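PDB 5DU9: CDA peptide synthetase I from Streptomyces coelicolor, which belongs to the peptide synthetases and is represented by a condensation domain, a member of the CoA-acyltransferase clan. Local coordinates for residues G11-Q16 with G307-R312; G59-C64 with P75-C80; D162-A167 with T295-A300; R214-G219 with L340-F345; V290-T295 with L313-A318. The protein carries 1 engineered substitution. All coordinates share one frame; numbering follows the deposited sequence.

Contact 1 (G11-Q16 with G307-R312). With UM2 ((2S)-2-amino-N-butyl-propanamide), chain E.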
# COMPACT_ATOMS: atom_id res chain seq x y z
N GLY A 11 21.56 -8.26 -3.32
CA GLY A 11 21.25 -6.97 -3.89
C GLY A 11 19.87 -6.50 -3.48
O GLY A 11 18.97 -7.32 -3.28
N LEU A 12 19.71 -5.19 -3.34
CA LEU A 12 18.41 -4.60 -3.05
C LEU A 12 17.62 -4.40 -4.33
O LEU A 12 18.19 -4.18 -5.39
CB LEU A 12 18.56 -3.24 -2.35
CG LEU A 12 18.76 -3.23 -0.84
CD1 LEU A 12 20.06 -3.92 -0.45
CD2 LEU A 12 18.74 -1.79 -0.34
N THR A 13 16.30 -4.48 -4.22
CA THR A 13 15.43 -4.08 -5.32
C THR A 13 15.50 -2.57 -5.45
O THR A 13 16.00 -1.89 -4.56
CB THR A 13 13.97 -4.48 -5.08
OG1 THR A 13 13.47 -3.72 -3.97
CG2 THR A 13 13.85 -5.97 -4.79
N SER A 14 15.00 -2.04 -6.56
CA SER A 14 14.97 -0.60 -6.76
C SER A 14 14.18 0.08 -5.65
O SER A 14 14.60 1.11 -5.11
CB SER A 14 14.36 -0.26 -8.12
OG SER A 14 15.24 -0.61 -9.17
N ALA A 15 13.02 -0.48 -5.32
CA ALA A 15 12.18 0.07 -4.27
C ALA A 15 12.89 0.06 -2.93
O ALA A 15 12.78 0.99 -2.14
CB ALA A 15 10.87 -0.69 -4.18
N GLN A 16 13.65 -1.00 -2.66
CA GLN A 16 14.39 -1.08 -1.41
C GLN A 16 15.51 -0.05 -1.37
O GLN A 16 15.75 0.57 -0.33
CB GLN A 16 14.94 -2.49 -1.21
CG GLN A 16 13.86 -3.49 -0.84
CD GLN A 16 14.39 -4.90 -0.69
OE1 GLN A 16 15.15 -5.38 -1.52
NE2 GLN A 16 13.98 -5.57 0.37
N GLY A 307 8.40 -9.08 -0.26
CA GLY A 307 9.46 -8.11 -0.34
C GLY A 307 8.90 -6.72 -0.54
O GLY A 307 7.76 -6.44 -0.20
N MET A 308 9.75 -5.84 -1.07
CA MET A 308 9.39 -4.46 -1.35
C MET A 308 9.88 -4.13 -2.75
O MET A 308 11.08 -3.97 -2.96
CB MET A 308 10.00 -3.53 -0.30
CG MET A 308 10.04 -2.06 -0.69
SD MET A 308 8.46 -1.44 -1.27
CE MET A 308 8.70 0.33 -1.08
N VAL A 309 8.96 -4.06 -3.71
CA VAL A 309 9.32 -3.76 -5.09
C VAL A 309 8.38 -2.76 -5.75
O VAL A 309 8.56 -2.42 -6.91
CB VAL A 309 9.33 -5.04 -5.97
CG1 VAL A 309 10.59 -5.85 -5.71
CG2 VAL A 309 8.09 -5.88 -5.73
N SER A 310 7.39 -2.29 -5.00
CA SER A 310 6.37 -1.43 -5.58
C SER A 310 6.94 -0.13 -6.16
O SER A 310 7.99 0.37 -5.73
CB SER A 310 5.31 -1.10 -4.53
OG SER A 310 5.89 -0.50 -3.39
N ASN A 311 6.23 0.39 -7.15
CA ASN A 311 6.60 1.58 -7.88
C ASN A 311 5.44 2.56 -7.82
O ASN A 311 4.30 2.15 -7.63
CB ASN A 311 6.96 1.22 -9.32
CG ASN A 311 7.66 2.34 -10.07
OD1 ASN A 311 8.30 3.21 -9.48
ND2 ASN A 311 7.54 2.31 -11.39
N ARG A 312 5.73 3.85 -7.96
CA ARG A 312 4.69 4.87 -8.00
C ARG A 312 4.94 5.78 -9.18
O ARG A 312 6.03 6.33 -9.32
CB ARG A 312 4.66 5.67 -6.70
CG ARG A 312 3.70 6.84 -6.73
CD ARG A 312 3.36 7.31 -5.33
NE ARG A 312 4.56 7.52 -4.52
CZ ARG A 312 4.55 7.72 -3.21
NH1 ARG A 312 3.41 7.74 -2.54
NH2 ARG A 312 5.70 7.89 -2.56
CCH UM2 E . 10.61 5.11 -3.58
CCI UM2 E . 10.09 3.92 -2.78
CCJ UM2 E . 9.53 4.33 -1.42
CCK UM2 E . 8.10 4.86 -1.49
NCL UM2 E . 7.07 3.82 -1.51
CCM UM2 E . 5.95 3.93 -0.80
OCN UM2 E . 5.86 4.59 0.22
CCO UM2 E . 4.74 3.20 -1.33
CCP UM2 E . 4.00 4.10 -2.31
NCQ UM2 E . 3.82 2.87 -0.22
O HOH W 1 11.67 -2.44 -7.03
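Thr13 and Met308 meet through one short hydrogen bond, OG1 of Thr13 giving its proton to O of Met308 at 2.6 Å. This happens at the N-cap of helix 14-24, where Thr13 and Gln16 form a capping box. With chi1 at 66°, OG1 sits between the backbone N and the carbonyl carbon of Thr13; from there it also accepts the Gln16 N-H (N to OG1 3.0 Å), so one hydroxyl both caps the helix and reaches across. The same torsion sends CG2 of Thr13 against CG1 of Val309, and at 3.4 Å these two methyls are tighter than usual. Ala15 fills the next place: its CB lies 3.4 Å from Ser310 O and packs on CG of Met308. Gln16 slides past Met308 the opposite way, CG beside CB. Its amide completes the box, OE1 taking the Thr13 N-H on a lone pair in the carbonyl plane, nearly straight at 174°, while NE2 is bonded to Ile159 O. Beyond the first shell, a water accepts from Ala15 N and donates to Val309 O, which Arg346 NH1 also holds. Met308 and Arg312 belong to the pocket of (2S)-2-amino-N-butyl-propanamide, which is also hydrogen-bonded to His158. Arg312 lays one guanidinium face under the ligand's CCP methyl, and CE of Met308 comes to 3.9 Å from the ligand's amide nitrogen NCL.

Contact 2 (G59-C64 with P75-C80)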
# COMPACT_ATOMS: atom_id res chain seq x y z
N GLY A 59 10.07 -19.06 6.86
CA GLY A 59 9.95 -19.35 5.44
C GLY A 59 9.82 -18.11 4.57
O GLY A 59 9.60 -18.23 3.36
N THR A 60 9.96 -16.94 5.17
CA THR A 60 9.81 -15.67 4.46
C THR A 60 11.10 -14.87 4.53
O THR A 60 11.35 -14.16 5.51
CB THR A 60 8.66 -14.83 5.06
OG1 THR A 60 7.46 -15.61 5.10
CG2 THR A 60 8.41 -13.58 4.23
N GLU A 61 11.92 -14.96 3.49
CA GLU A 61 13.28 -14.42 3.53
C GLU A 61 13.31 -12.94 3.91
O GLU A 61 14.16 -12.52 4.69
CB GLU A 61 13.98 -14.61 2.18
CG GLU A 61 15.42 -14.12 2.18
CD GLU A 61 16.20 -14.50 0.93
OE1 GLU A 61 15.65 -15.21 0.06
OE2 GLU A 61 17.38 -14.09 0.83
N THR A 62 12.38 -12.15 3.38
CA THR A 62 12.43 -10.72 3.61
C THR A 62 12.19 -10.39 5.09
O THR A 62 12.72 -9.41 5.61
CB THR A 62 11.41 -9.96 2.73
OG1 THR A 62 11.72 -8.57 2.75
CG2 THR A 62 9.98 -10.19 3.20
N LEU A 63 11.40 -11.22 5.77
CA LEU A 63 11.12 -11.00 7.18
C LEU A 63 12.24 -11.53 8.07
O LEU A 63 12.17 -11.40 9.29
CB LEU A 63 9.80 -11.66 7.58
CG LEU A 63 8.53 -11.00 7.02
CD1 LEU A 63 7.31 -11.84 7.38
CD2 LEU A 63 8.37 -9.58 7.53
N CYS A 64 13.26 -12.13 7.46
CA CYS A 64 14.44 -12.61 8.18
C CYS A 64 15.69 -11.84 7.77
O CYS A 64 16.81 -12.29 8.00
CB CYS A 64 14.68 -14.10 7.91
SG CYS A 64 13.41 -15.19 8.51
N PRO A 75 24.59 -0.17 0.23
CA PRO A 75 23.78 -1.12 1.00
C PRO A 75 23.68 -2.51 0.39
O PRO A 75 23.75 -2.65 -0.83
CB PRO A 75 22.40 -0.46 1.02
CG PRO A 75 22.35 0.31 -0.25
CD PRO A 75 23.75 0.82 -0.47
N TYR A 76 23.54 -3.52 1.24
CA TYR A 76 23.19 -4.86 0.80
C TYR A 76 22.29 -5.51 1.84
O TYR A 76 22.19 -5.03 2.97
CB TYR A 76 24.45 -5.71 0.54
CG TYR A 76 25.30 -6.02 1.76
CD1 TYR A 76 25.04 -7.13 2.56
CD2 TYR A 76 26.40 -5.23 2.08
CE1 TYR A 76 25.83 -7.42 3.66
CE2 TYR A 76 27.20 -5.53 3.17
CZ TYR A 76 26.91 -6.62 3.96
OH TYR A 76 27.70 -6.92 5.05
N ARG A 77 21.62 -6.59 1.44
CA ARG A 77 20.72 -7.31 2.32
C ARG A 77 21.36 -8.61 2.78
O ARG A 77 21.95 -9.34 1.98
CB ARG A 77 19.39 -7.58 1.62
CG ARG A 77 18.37 -8.32 2.47
CD ARG A 77 17.06 -8.52 1.72
NE ARG A 77 17.23 -9.34 0.53
CZ ARG A 77 17.35 -10.66 0.54
NH1 ARG A 77 17.33 -11.33 1.69
NH2 ARG A 77 17.50 -11.32 -0.60
N ALA A 78 21.25 -8.89 4.08
CA ALA A 78 21.78 -10.11 4.67
C ALA A 78 20.66 -10.97 5.25
O ALA A 78 19.77 -10.46 5.93
CB ALA A 78 22.80 -9.77 5.75
N TYR A 79 20.71 -12.27 4.96
CA TYR A 79 19.68 -13.21 5.38
C TYR A 79 20.03 -13.85 6.72
O TYR A 79 21.11 -14.42 6.88
CB TYR A 79 19.49 -14.28 4.30
CG TYR A 79 18.58 -15.43 4.66
CD1 TYR A 79 17.30 -15.22 5.15
CD2 TYR A 79 19.01 -16.74 4.49
CE1 TYR A 79 16.47 -16.27 5.47
CE2 TYR A 79 18.18 -17.81 4.81
CZ TYR A 79 16.92 -17.57 5.30
OH TYR A 79 16.10 -18.63 5.61
N CYS A 80 19.11 -13.76 7.68
CA CYS A 80 19.33 -14.24 9.04
C CYS A 80 18.17 -15.11 9.53
O CYS A 80 17.23 -14.60 10.13
CB CYS A 80 19.51 -13.06 9.99
SG CYS A 80 20.86 -11.94 9.56
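Glu61 leaves its backbone with CG anti to N (chi1 -178°) and stays extended to the carboxylate, while Arg77 runs straight as far as CD and then bends at chi3 (62°); the bend turns its guanidinium end-on to Glu61. The salt bridge joins a 3-10 turn, 61-63, to strand 75-79 of the antiparallel beta hairpin that this strand makes with 65-69. Both terminal nitrogens of Arg77 grip a single oxygen: NH1 lies 2.9 Å and NH2 3.1 Å from Glu61 OE2. That oxygen is in the guanidinium plane, yet the two nitrogens come at it from the same face of the carboxylate, whose plane is turned 73° from theirs. NH1 has a second partner in Ser65 OG, which also bonds Glu61 O, so the arginine and the turn share one hydroxyl. Tyr79 lies across the glutamate stem, its CD1 3.7 Å from CG of Glu61, and its CE1 touches CB of Cys64; both approach the ring obliquely. Just past the paired strands the backbone takes over: Cys80 N donates to Cys64 O at 2.7 Å, and CB of Cys80 packs 3.4 Å from that same carbonyl oxygen.

Contact 3 (D162-A167 with T295-A300); sequences DGTSMA and TGRYGA
Arg297 passes Thr164 on its way to Asp162, the two side chains sliding by each other in opposite directions. From CB the arginine chain is extended through to NE (chi2 164°, chi3 -175°), a shape that carries the guanidinium to the start of helix 163-182. CD packs 3.8 Å from CG2 of Thr164, and the same methyl lies over one face of the guanidinium, 3.6 Å from NE. At the edge of that plane NE gives its proton to a water at 2.9 Å, which in turn donates to Thr295 O and, weakly, to Asp162 OD2. NH1 turns to the carbonyl oxygens of Ala302 and Thr305. NH2 sits in the fork of the Asp162 carboxylate, 3.1 Å from OD1 and 3.0 Å from OD2, and uses the syn lone pair of each. NH2 alone makes both bonds, and the planes stand 78° apart, so this is not a side-by-side, two-nitrogen pair. Asp162 is the aspartate of the HHxxxDG motif of condensation domains, and His158 of that motif is hydrogen-bonded to the bound ligand; the geometry is consistent with a structural part for this aspartate. It is also the N-cap of the helix: OD1 accepts from Ser165 N, met nearly along the C-O axis, while OD2 takes the Val309 N-H. Ser165 OG stands close to NH2, but at a poor angle for a bond, and it is paired with Gly307 N. Thr295 makes an ST turn, OG1 accepting from Arg297 N at 3.2 Å, while its CG2 rests 3.5 Å from Thr164 OG1.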
# COMPACT_ATOMS: atom_id res chain seq x y z
N ASP A 162 5.87 -4.72 1.15
CA ASP A 162 4.93 -3.84 0.46
C ASP A 162 3.50 -4.38 0.58
O ASP A 162 3.26 -5.41 1.22
CB ASP A 162 5.32 -3.66 -1.01
CG ASP A 162 5.51 -4.98 -1.75
OD1 ASP A 162 4.87 -5.99 -1.39
OD2 ASP A 162 6.30 -4.98 -2.73
N GLY A 163 2.54 -3.69 -0.03
CA GLY A 163 1.14 -4.05 0.10
C GLY A 163 0.84 -5.46 -0.37
O GLY A 163 0.13 -6.21 0.31
N THR A 164 1.37 -5.81 -1.54
CA THR A 164 1.20 -7.15 -2.09
C THR A 164 1.70 -8.20 -1.11
O THR A 164 1.07 -9.25 -0.94
CB THR A 164 1.96 -7.28 -3.43
OG1 THR A 164 1.38 -6.39 -4.39
CG2 THR A 164 1.89 -8.71 -3.97
N SER A 165 2.82 -7.91 -0.46
CA SER A 165 3.46 -8.90 0.41
C SER A 165 2.73 -9.06 1.73
O SER A 165 2.83 -10.11 2.36
CB SER A 165 4.91 -8.50 0.65
OG SER A 165 5.63 -8.49 -0.57
N MET A 166 2.00 -8.04 2.16
CA MET A 166 1.15 -8.17 3.34
C MET A 166 0.14 -9.29 3.12
O MET A 166 -0.07 -10.15 3.98
CB MET A 166 0.43 -6.86 3.65
CG MET A 166 1.36 -5.76 4.13
SD MET A 166 0.46 -4.22 4.43
CE MET A 166 1.80 -3.15 4.98
N ALA A 167 -0.47 -9.30 1.94
CA ALA A 167 -1.44 -10.32 1.58
C ALA A 167 -0.78 -11.70 1.51
O ALA A 167 -1.35 -12.69 1.96
CB ALA A 167 -2.11 -9.98 0.26
N THR A 295 2.63 -2.74 -8.75
CA THR A 295 3.32 -3.68 -7.87
C THR A 295 4.81 -3.81 -8.17
O THR A 295 5.58 -4.17 -7.29
CB THR A 295 2.71 -5.09 -7.94
OG1 THR A 295 2.91 -5.64 -9.25
CG2 THR A 295 1.22 -5.05 -7.62
N GLY A 296 5.19 -3.54 -9.41
CA GLY A 296 6.58 -3.73 -9.82
C GLY A 296 6.97 -5.19 -9.92
O GLY A 296 8.16 -5.53 -9.95
N ARG A 297 5.97 -6.07 -9.97
CA ARG A 297 6.19 -7.51 -10.06
C ARG A 297 5.94 -8.02 -11.47
O ARG A 297 4.82 -7.95 -11.98
CB ARG A 297 5.30 -8.24 -9.06
CG ARG A 297 5.69 -7.92 -7.63
CD ARG A 297 4.64 -8.28 -6.60
NE ARG A 297 5.09 -7.81 -5.30
CZ ARG A 297 5.90 -8.48 -4.49
NH1 ARG A 297 6.33 -9.69 -4.83
NH2 ARG A 297 6.29 -7.94 -3.35
N TYR A 298 7.00 -8.52 -12.09
CA TYR A 298 6.95 -8.99 -13.47
C TYR A 298 7.36 -10.45 -13.54
O TYR A 298 8.51 -10.80 -13.26
CB TYR A 298 7.85 -8.11 -14.34
CG TYR A 298 7.47 -6.66 -14.20
CD1 TYR A 298 6.35 -6.15 -14.84
CD2 TYR A 298 8.19 -5.82 -13.37
CE1 TYR A 298 5.98 -4.83 -14.68
CE2 TYR A 298 7.82 -4.50 -13.20
CZ TYR A 298 6.72 -4.01 -13.86
OH TYR A 298 6.35 -2.69 -13.69
N GLY A 299 6.40 -11.30 -13.90
CA GLY A 299 6.64 -12.72 -14.01
C GLY A 299 6.14 -13.46 -12.78
O GLY A 299 5.85 -12.85 -11.75
N ALA A 300 6.06 -14.78 -12.90
CA ALA A 300 5.46 -15.61 -11.85
C ALA A 300 6.27 -15.58 -10.56
O ALA A 300 5.70 -15.52 -9.47
CB ALA A 300 5.31 -17.04 -12.35
O HOH W 2 4.60 -4.99 -4.92

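Contact 4 (R214-G219 with L340-F345)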
# COMPACT_ATOMS: atom_id res chain seq x y z
N ARG A 214 12.55 5.89 -20.29
CA ARG A 214 13.07 7.17 -19.83
C ARG A 214 12.58 8.30 -20.72
O ARG A 214 12.13 9.35 -20.24
CB ARG A 214 14.60 7.14 -19.82
CG ARG A 214 15.26 8.38 -19.23
CD ARG A 214 16.77 8.31 -19.39
NE ARG A 214 17.42 9.57 -19.03
CZ ARG A 214 18.69 9.86 -19.31
NH1 ARG A 214 19.45 8.98 -19.95
NH2 ARG A 214 19.20 11.03 -18.95
N ALA A 215 12.65 8.09 -22.03
CA ALA A 215 12.22 9.08 -23.00
C ALA A 215 10.72 9.34 -22.89
O ALA A 215 10.27 10.49 -22.97
CB ALA A 215 12.58 8.63 -24.41
N TYR A 216 9.95 8.27 -22.72
CA TYR A 216 8.50 8.40 -22.59
C TYR A 216 8.13 9.29 -21.41
O TYR A 216 7.34 10.23 -21.56
CB TYR A 216 7.84 7.03 -22.41
CG TYR A 216 6.37 7.13 -22.04
CD1 TYR A 216 5.41 7.38 -23.01
CD2 TYR A 216 5.95 6.97 -20.73
CE1 TYR A 216 4.07 7.47 -22.68
CE2 TYR A 216 4.61 7.06 -20.39
CZ TYR A 216 3.67 7.30 -21.37
OH TYR A 216 2.35 7.39 -21.04
N TRP A 217 8.70 9.00 -20.25
CA TRP A 217 8.30 9.69 -19.03
C TRP A 217 8.81 11.12 -18.98
O TRP A 217 8.08 12.02 -18.56
CB TRP A 217 8.80 8.91 -17.81
CG TRP A 217 7.95 7.72 -17.53
CD1 TRP A 217 8.31 6.41 -17.66
CD2 TRP A 217 6.58 7.73 -17.11
NE1 TRP A 217 7.25 5.60 -17.32
CE2 TRP A 217 6.18 6.39 -16.98
CE3 TRP A 217 5.67 8.74 -16.82
CZ2 TRP A 217 4.90 6.03 -16.58
CZ3 TRP A 217 4.39 8.38 -16.41
CH2 TRP A 217 4.02 7.05 -16.30
N THR A 218 10.04 11.35 -19.42
CA THR A 218 10.58 12.71 -19.41
C THR A 218 9.82 13.57 -20.41
O THR A 218 9.56 14.75 -20.15
CB THR A 218 12.08 12.74 -19.74
OG1 THR A 218 12.33 12.05 -20.97
CG2 THR A 218 12.87 12.09 -18.62
N GLY A 219 9.44 12.98 -21.54
CA GLY A 219 8.69 13.69 -22.56
C GLY A 219 7.35 14.21 -22.07
O GLY A 219 6.93 15.30 -22.45
N LEU A 340 1.08 1.93 -17.88
CA LEU A 340 1.32 0.50 -17.74
C LEU A 340 2.34 0.00 -18.75
O LEU A 340 3.13 -0.90 -18.45
CB LEU A 340 0.01 -0.27 -17.91
CG LEU A 340 -1.00 -0.08 -16.78
CD1 LEU A 340 -2.32 -0.74 -17.15
CD2 LEU A 340 -0.48 -0.62 -15.46
N ALA A 341 2.34 0.60 -19.94
CA ALA A 341 3.25 0.19 -21.01
C ALA A 341 4.70 0.57 -20.71
O ALA A 341 5.62 0.03 -21.33
CB ALA A 341 2.81 0.80 -22.33
N HIS A 342 4.89 1.49 -19.77
CA HIS A 342 6.23 1.95 -19.39
C HIS A 342 6.41 1.88 -17.88
O HIS A 342 7.15 2.66 -17.29
CB HIS A 342 6.44 3.39 -19.89
CG HIS A 342 6.24 3.56 -21.36
ND1 HIS A 342 5.01 3.84 -21.92
CD2 HIS A 342 7.11 3.47 -22.40
CE1 HIS A 342 5.13 3.93 -23.23
NE2 HIS A 342 6.40 3.71 -23.54
N SER A 343 5.75 0.91 -17.25
CA SER A 343 5.66 0.84 -15.79
C SER A 343 6.95 0.45 -15.08
O SER A 343 7.05 0.62 -13.86
CB SER A 343 4.56 -0.14 -15.40
OG SER A 343 4.91 -1.47 -15.75
N ARG A 344 7.94 -0.07 -15.80
CA ARG A 344 9.16 -0.53 -15.14
C ARG A 344 10.10 0.62 -14.79
O ARG A 344 11.01 0.47 -14.00
CB ARG A 344 9.90 -1.56 -16.00
CG ARG A 344 9.11 -2.84 -16.19
CD ARG A 344 9.98 -4.00 -16.65
NE ARG A 344 10.70 -4.61 -15.54
CZ ARG A 344 11.21 -5.84 -15.55
NH1 ARG A 344 11.08 -6.61 -16.62
NH2 ARG A 344 11.85 -6.31 -14.48
N PHE A 345 9.86 1.79 -15.38
CA PHE A 345 10.69 2.94 -15.06
C PHE A 345 10.33 3.43 -13.67
O PHE A 345 9.16 3.59 -13.35
CB PHE A 345 10.52 4.06 -16.08
CG PHE A 345 11.65 5.05 -16.08
CD1 PHE A 345 12.86 4.74 -16.68
CD2 PHE A 345 11.50 6.28 -15.47
CE1 PHE A 345 13.90 5.64 -16.67
CE2 PHE A 345 12.54 7.19 -15.46
CZ PHE A 345 13.74 6.87 -16.06
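His342 O receives the indole N-H of Trp217, NE1 to O 2.9 Å and almost straight at 176°, along with a weak bond from Phe345 N that belongs to the type I turn 342-345. The carbonyl oxygen lies in the indole plane, whereas the donor stands above the carbonyl plane. Tyr216, one residue earlier in the helix, stacks on the imidazole of His342: the pair is offset and nearly parallel, centroids 3.7 Å apart and planes at 6°, with CB of Tyr216 also over the imidazole face as a CH-pi contact. ND1 of His342 is hydrogen-bonded to Gly338 O, which can fix the rotation of the ring under the tyrosine. In the fold, these groups seat helix 208-220 on the turn that links helix 325-341 to helix 347-354. Phe345, at the end of this turn, offers one face to the helix. CA of Arg214 sits over that face, 4.0 Å from the centroid, and CB touches CE1 at 3.6 Å; the guanidinium goes on to a salt bridge with Glu353. The Phe345 ring and the five-membered ring of Trp217 are near parallel but slid apart, so they barely overlap, and are joined mainly by CD1 of Trp217 against CB of Phe345 at 3.6 Å.

Contact 5 (V290-T295 with L313-A318)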
# COMPACT_ATOMS: atom_id res chain seq x y z
N VAL A 290 -2.41 12.76 -10.55
CA VAL A 290 -2.52 11.85 -9.42
C VAL A 290 -1.39 10.85 -9.55
O VAL A 290 -0.87 10.63 -10.64
CB VAL A 290 -3.88 11.14 -9.36
CG1 VAL A 290 -5.00 12.17 -9.23
CG2 VAL A 290 -4.10 10.28 -10.58
N SER A 291 -0.99 10.26 -8.43
CA SER A 291 0.05 9.25 -8.43
C SER A 291 -0.57 7.88 -8.21
O SER A 291 -1.45 7.72 -7.37
CB SER A 291 1.11 9.55 -7.36
OG SER A 291 1.75 10.79 -7.60
N VAL A 292 -0.10 6.91 -8.98
CA VAL A 292 -0.66 5.58 -8.98
C VAL A 292 0.41 4.55 -8.62
O VAL A 292 1.47 4.52 -9.25
CB VAL A 292 -1.28 5.24 -10.36
CG1 VAL A 292 -1.86 3.84 -10.36
CG2 VAL A 292 -2.34 6.26 -10.72
N PRO A 293 0.16 3.72 -7.60
CA PRO A 293 1.09 2.61 -7.36
C PRO A 293 0.89 1.44 -8.32
O PRO A 293 -0.24 1.15 -8.71
CB PRO A 293 0.80 2.20 -5.92
CG PRO A 293 -0.56 2.73 -5.60
CD PRO A 293 -0.99 3.69 -6.68
N VAL A 294 1.99 0.80 -8.70
CA VAL A 294 1.94 -0.49 -9.39
C VAL A 294 2.84 -1.44 -8.61
O VAL A 294 3.71 -1.00 -7.87
CB VAL A 294 2.38 -0.38 -10.87
CG1 VAL A 294 1.42 0.54 -11.62
CG2 VAL A 294 3.81 0.13 -10.98
N THR A 295 2.63 -2.74 -8.75
CA THR A 295 3.32 -3.68 -7.87
C THR A 295 4.81 -3.81 -8.17
O THR A 295 5.58 -4.17 -7.29
CB THR A 295 2.71 -5.09 -7.94
OG1 THR A 295 2.91 -5.64 -9.25
CG2 THR A 295 1.22 -5.05 -7.62
N LEU A 313 3.93 5.94 -10.04
CA LEU A 313 4.09 6.73 -11.25
C LEU A 313 3.01 7.78 -11.39
O LEU A 313 1.89 7.59 -10.92
CB LEU A 313 4.10 5.81 -12.47
CG LEU A 313 5.39 5.02 -12.62
CD1 LEU A 313 5.20 3.86 -13.59
CD2 LEU A 313 6.54 5.91 -13.08
N PRO A 314 3.35 8.90 -12.04
CA PRO A 314 2.42 10.03 -12.17
C PRO A 314 1.46 9.84 -13.33
O PRO A 314 1.87 9.54 -14.45
CB PRO A 314 3.35 11.21 -12.43
CG PRO A 314 4.47 10.60 -13.20
CD PRO A 314 4.66 9.21 -12.64
N LEU A 315 0.17 10.01 -13.04
CA LEU A 315 -0.87 9.93 -14.05
C LEU A 315 -1.36 11.33 -14.34
O LEU A 315 -1.99 11.97 -13.49
CB LEU A 315 -2.01 9.03 -13.56
CG LEU A 315 -3.03 8.58 -14.60
CD1 LEU A 315 -2.42 7.57 -15.56
CD2 LEU A 315 -4.24 7.99 -13.91
N ARG A 316 -1.05 11.83 -15.53
CA ARG A 316 -1.42 13.18 -15.91
C ARG A 316 -2.68 13.15 -16.75
O ARG A 316 -2.77 12.42 -17.74
CB ARG A 316 -0.29 13.84 -16.66
CG ARG A 316 -0.46 15.32 -16.78
CD ARG A 316 0.80 15.95 -17.28
NE ARG A 316 0.81 17.38 -17.01
CZ ARG A 316 1.85 18.16 -17.23
NH1 ARG A 316 2.97 17.66 -17.74
NH2 ARG A 316 1.77 19.45 -16.95
N LEU A 317 -3.65 13.97 -16.34
CA LEU A 317 -4.99 13.94 -16.89
C LEU A 317 -5.46 15.35 -17.20
O LEU A 317 -5.39 16.22 -16.33
CB LEU A 317 -5.97 13.28 -15.91
CG LEU A 317 -5.51 11.94 -15.34
CD1 LEU A 317 -6.27 11.58 -14.07
CD2 LEU A 317 -5.68 10.85 -16.38
N ALA A 318 -5.91 15.58 -18.42
CA ALA A 318 -6.53 16.85 -18.78
C ALA A 318 -8.04 16.71 -18.68
O ALA A 318 -8.62 15.81 -19.27
CB ALA A 318 -6.12 17.28 -20.18
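Leu315 packs between two valines of the partner strand: its CB lies 3.8 Å from CG2 of Val290 and 4.0 Å from CG2 of Val292. The side chains of Val290 and Leu315 run side by side in the same direction, in keeping with their being a direct cross-strand pair, while Val292 meets the leucine at a slant. With chi1 of Leu315 at -167°, its CD2 too reaches both valine methyls. Leu317 adds a looser touch, CD1 to Val290 CG2. Around this centre the backbones form an antiparallel pair. Val290 and Leu315 exchange two bonds, the tighter one from Leu315 N to Val290 O at 2.7 Å, and Val292 and Leu313 exchange two more of 2.9 Å each, N of either residue to O of the other. Between these hydrogen-bonded pairs sits a non-hydrogen-bonded one, Ser291 with Pro314, where a proline without an N-H costs the pairing nothing; CA of Ser291 also comes within 3.5 Å of Leu313 O. The axes of the two short strand segments, 4.5 Å apart at their closest, run at 136° against 180° for an exactly antiparallel pair, so the strands are strongly twisted. Ser291 points to the other face, OG bonded to Gly361 N, and its backbone bonds Pro362 and Val364, at the start of strand 363-366. Helix 267-283 covers Val290, Leu315 and Leu317, and helix 325-341 lies against Leu313, Leu315 and Leu317.

How the contacts relate
From the N terminus, 11-16 opens contact 1, whose loop ends only at 307-312 and holds two others whole: contact 2, a short closure at 59-64 and 75-80, and then contact 3, from 162-167 to 295-300. Contact 4 opens at 214-219, inside both longer loops, and closes last at 340-345, so it crosses contacts 1 and 3. Contact 5 lies within contact 4's loop, crosses contacts 1 and 3, and shares Thr295 with the latter. Contacts 1, 3 and 5 converge on 287-318, bringing together helices 14-24 and 163-182 with the strand pair. A hydrogen bond from Asn311 ND2 to Phe345 O ties contact 1 to contact 4, and Leu12 packs on Tyr76 of contact 2.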